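Local structure of fructose-1,6-bisphosphatase/inositol-1-monophosphatase (Thermotoga maritima, 2P3N) at residues L10-G15 with V110-A115. The protein removes phosphate from inositol 1-phosphate, fructose 1,6-bisphosphate and several other phosphate esters, with magnesium as cofactor, and works as a homotetramer. Numbering follows the deposited sequence.
Sequences LLRKVG and VVHAPA
Leu11 and His112 pair the helix 10-15 with the strand 110-113, their CA atoms 6.3 Å apart. The two axes run nearly parallel, at 23°, and come within 8.5 Å. This is helix-on-sheet packing in the inositol monophosphatase fold: helix 2-21 lies against the large mixed sheet, here against strand 105-113. The contact is buried. Towards its end the backbones draw closer, with Gly15 CA 5.0 Å from Pro114 CA. The lack of a side chain at Gly15 matters here, since a CB would run into the His112 ring.

His112 enters from the strand with CG anti to the backbone N (chi1 177°), which carries the imidazole across to the helix. Its CB meets Leu11 CB. Its CD2 lies 3.1 Å from Leu11 O, an oxygen that also accepts the helical bond from Gly15 N. Arg12 CG sits over one face of the ring, 4.0 Å from the centroid, in a CH-pi contact. The guanidinium is turned 71° from the ring plane and extends past it. Arg12 NE and His112 ND1 both hydrogen-bond Thr119 OG1 on the next strand, and Arg12 NH1 forms a salt bridge with Glu133 of a second subunit. At the ring edge, in its plane, a water joins His112 NE2 to the helix backbone, donating to Arg12 O at 2.7 Å. A leucine in place of His112 would probably leave Thr119 and the bridging water without their imidazole partner and deprive Arg12 CG of its flat support.

Packing continues on both sides of His112. Beyond it, Pro114 CB lies against the carbonyl oxygen Gly15 O. On the Val110 side, Leu11 CD1 reaches Val110 CG2 at 4.2 Å.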
ATOM      1  N   LEU A  10      -0.817 -17.996   3.246  1.00 25.87           N
ATOM      2  CA  LEU A  10      -0.747 -18.179   4.693  1.00 25.08           C
ATOM      3  C   LEU A  10       0.048 -17.051   5.316  1.00 24.72           C
ATOM      4  O   LEU A  10      -0.381 -16.438   6.286  1.00 26.67           O
ATOM      5  CB  LEU A  10      -0.045 -19.492   5.035  1.00 25.94           C
ATOM      6  CG  LEU A  10      -0.579 -20.443   6.104  1.00 24.99           C
ATOM      7  CD1 LEU A  10       0.583 -21.331   6.521  1.00 21.96           C
ATOM      8  CD2 LEU A  10      -1.139 -19.708   7.309  1.00 15.11           C
ATOM      9  N   LEU A  11       1.226 -16.786   4.772  1.00 25.03           N
ATOM     10  CA  LEU A  11       2.044 -15.723   5.325  1.00 27.92           C
ATOM     11  C   LEU A  11       1.407 -14.363   5.100  1.00 22.17           C
ATOM     12  O   LEU A  11       1.596 -13.453   5.897  1.00 20.39           O
ATOM     13  CB  LEU A  11       3.452 -15.746   4.722  1.00 23.77           C
ATOM     14  CG  LEU A  11       4.317 -16.986   4.972  1.00 26.22           C
ATOM     15  CD1 LEU A  11       5.717 -16.518   5.266  1.00 24.27           C
ATOM     16  CD2 LEU A  11       3.782 -17.823   6.119  1.00 22.79           C
ATOM     17  N   ARG A  12       0.652 -14.232   4.013  1.00 22.62           N
ATOM     18  CA  ARG A  12      -0.003 -12.971   3.720  1.00 22.04           C
ATOM     19  C   ARG A  12      -1.136 -12.722   4.692  1.00 23.69           C
ATOM     20  O   ARG A  12      -1.404 -11.581   5.054  1.00 26.96           O
ATOM     21  CB  ARG A  12      -0.509 -12.946   2.278  1.00 24.33           C
ATOM     22  CG  ARG A  12       0.551 -12.484   1.286  1.00 16.73           C
ATOM     23  CD  ARG A  12       0.100 -12.568  -0.156  1.00 14.05           C
ATOM     24  NE  ARG A  12       1.094 -11.965  -1.036  1.00 16.93           N
ATOM     25  CZ  ARG A  12       0.992 -11.897  -2.361  1.00 22.44           C
ATOM     26  NH1 ARG A  12      -0.066 -12.402  -2.983  1.00 20.92           N
ATOM     27  NH2 ARG A  12       1.952 -11.312  -3.069  1.00 22.32           N
ATOM     28  N   LYS A  13      -1.779 -13.792   5.142  1.00 24.69           N
ATOM     29  CA  LYS A  13      -2.884 -13.684   6.088  1.00 26.20           C
ATOM     30  C   LYS A  13      -2.332 -13.391   7.491  1.00 25.74           C
ATOM     31  O   LYS A  13      -2.771 -12.460   8.172  1.00 23.28           O
ATOM     32  CB  LYS A  13      -3.682 -14.990   6.101  1.00 26.30           C
ATOM     33  CG  LYS A  13      -4.960 -14.963   6.929  1.00 28.54           C
ATOM     34  CD  LYS A  13      -5.415 -16.390   7.216  1.00 38.13           C
ATOM     35  CE  LYS A  13      -6.778 -16.461   7.917  1.00 45.35           C
ATOM     36  NZ  LYS A  13      -7.925 -16.127   7.019  1.00 52.95           N
ATOM     37  N   VAL A  14      -1.361 -14.189   7.912  1.00 20.75           N
ATOM     38  CA  VAL A  14      -0.751 -14.005   9.215  1.00 19.95           C
ATOM     39  C   VAL A  14      -0.091 -12.628   9.294  1.00 21.45           C
ATOM     40  O   VAL A  14      -0.080 -11.987  10.350  1.00 27.84           O
ATOM     41  CB  VAL A  14       0.296 -15.104   9.481  1.00 19.85           C
ATOM     42  CG1 VAL A  14       0.907 -14.925  10.857  1.00 22.90           C
ATOM     43  CG2 VAL A  14      -0.355 -16.474   9.362  1.00 19.24           C
ATOM     44  N   GLY A  15       0.449 -12.164   8.175  1.00 17.35           N
ATOM     45  CA  GLY A  15       1.093 -10.862   8.160  1.00 17.89           C
ATOM     46  C   GLY A  15       0.208  -9.782   8.737  1.00 20.34           C
ATOM     47  O   GLY A  15       0.695  -8.836   9.369  1.00 25.14           O
ATOM     48  N   VAL A 110       9.507 -18.782   1.005  1.00 34.67           N
ATOM     49  CA  VAL A 110       8.684 -17.593   0.891  1.00 33.90           C
ATOM     50  C   VAL A 110       8.970 -16.675   2.070  1.00 33.71           C
ATOM     51  O   VAL A 110       9.074 -17.127   3.213  1.00 34.44           O
ATOM     52  CB  VAL A 110       7.174 -17.946   0.801  1.00 35.17           C
ATOM     53  CG1 VAL A 110       6.842 -19.055   1.755  1.00 51.74           C
ATOM     54  CG2 VAL A 110       6.332 -16.719   1.100  1.00 31.47           C
ATOM     55  N   VAL A 111       9.155 -15.391   1.771  1.00 31.60           N
ATOM     56  CA  VAL A 111       9.429 -14.375   2.790  1.00 31.42           C
ATOM     57  C   VAL A 111       8.382 -13.282   2.587  1.00 27.24           C
ATOM     58  O   VAL A 111       8.193 -12.797   1.473  1.00 27.08           O
ATOM     59  CB  VAL A 111      10.858 -13.753   2.630  1.00 31.92           C
ATOM     60  CG1 VAL A 111      11.102 -12.695   3.697  1.00 29.61           C
ATOM     61  CG2 VAL A 111      11.909 -14.825   2.737  1.00 31.06           C
ATOM     62  N   HIS A 112       7.689 -12.905   3.653  1.00 27.04           N
ATOM     63  CA  HIS A 112       6.666 -11.874   3.537  1.00 27.53           C
ATOM     64  C   HIS A 112       6.820 -10.737   4.547  1.00 25.83           C
ATOM     65  O   HIS A 112       6.551 -10.911   5.734  1.00 24.66           O
ATOM     66  CB  HIS A 112       5.266 -12.496   3.659  1.00 22.57           C
ATOM     67  CG  HIS A 112       4.158 -11.489   3.622  1.00 22.73           C
ATOM     68  ND1 HIS A 112       3.921 -10.684   2.530  1.00 18.81           N
ATOM     69  CD2 HIS A 112       3.245 -11.131   4.558  1.00 24.12           C
ATOM     70  CE1 HIS A 112       2.911  -9.874   2.794  1.00 19.40           C
ATOM     71  NE2 HIS A 112       2.481 -10.125   4.016  1.00 20.50           N
ATOM     72  N   ALA A 113       7.265  -9.579   4.056  1.00 25.44           N
ATOM     73  CA  ALA A 113       7.437  -8.395   4.888  1.00 27.53           C
ATOM     74  C   ALA A 113       6.089  -7.702   4.843  1.00 27.50           C
ATOM     75  O   ALA A 113       5.746  -7.040   3.864  1.00 27.83           O
ATOM     76  CB  ALA A 113       8.514  -7.500   4.318  1.00 22.21           C
ATOM     77  N   PRO A 114       5.304  -7.849   5.917  1.00 33.30           N
ATOM     78  CA  PRO A 114       3.959  -7.272   6.063  1.00 29.84           C
ATOM     79  C   PRO A 114       3.826  -5.760   5.892  1.00 29.10           C
ATOM     80  O   PRO A 114       3.027  -5.292   5.086  1.00 29.80           O
ATOM     81  CB  PRO A 114       3.537  -7.730   7.464  1.00 33.02           C
ATOM     82  CG  PRO A 114       4.395  -8.968   7.720  1.00 30.47           C
ATOM     83  CD  PRO A 114       5.716  -8.546   7.151  1.00 31.47           C
ATOM     84  N   ALA A 115       4.595  -4.993   6.657  1.00 25.90           N
ATOM     85  CA  ALA A 115       4.510  -3.536   6.580  1.00 29.57           C
ATOM     86  C   ALA A 115       4.948  -2.984   5.232  1.00 27.08           C
ATOM     87  O   ALA A 115       4.671  -1.834   4.911  1.00 28.48           O
ATOM     88  CB  ALA A 115       5.346  -2.890   7.702  1.00 18.33           C
TER
HETATM   89  O   HOH W   1       0.252  -9.469   5.099  1.00 21.69           O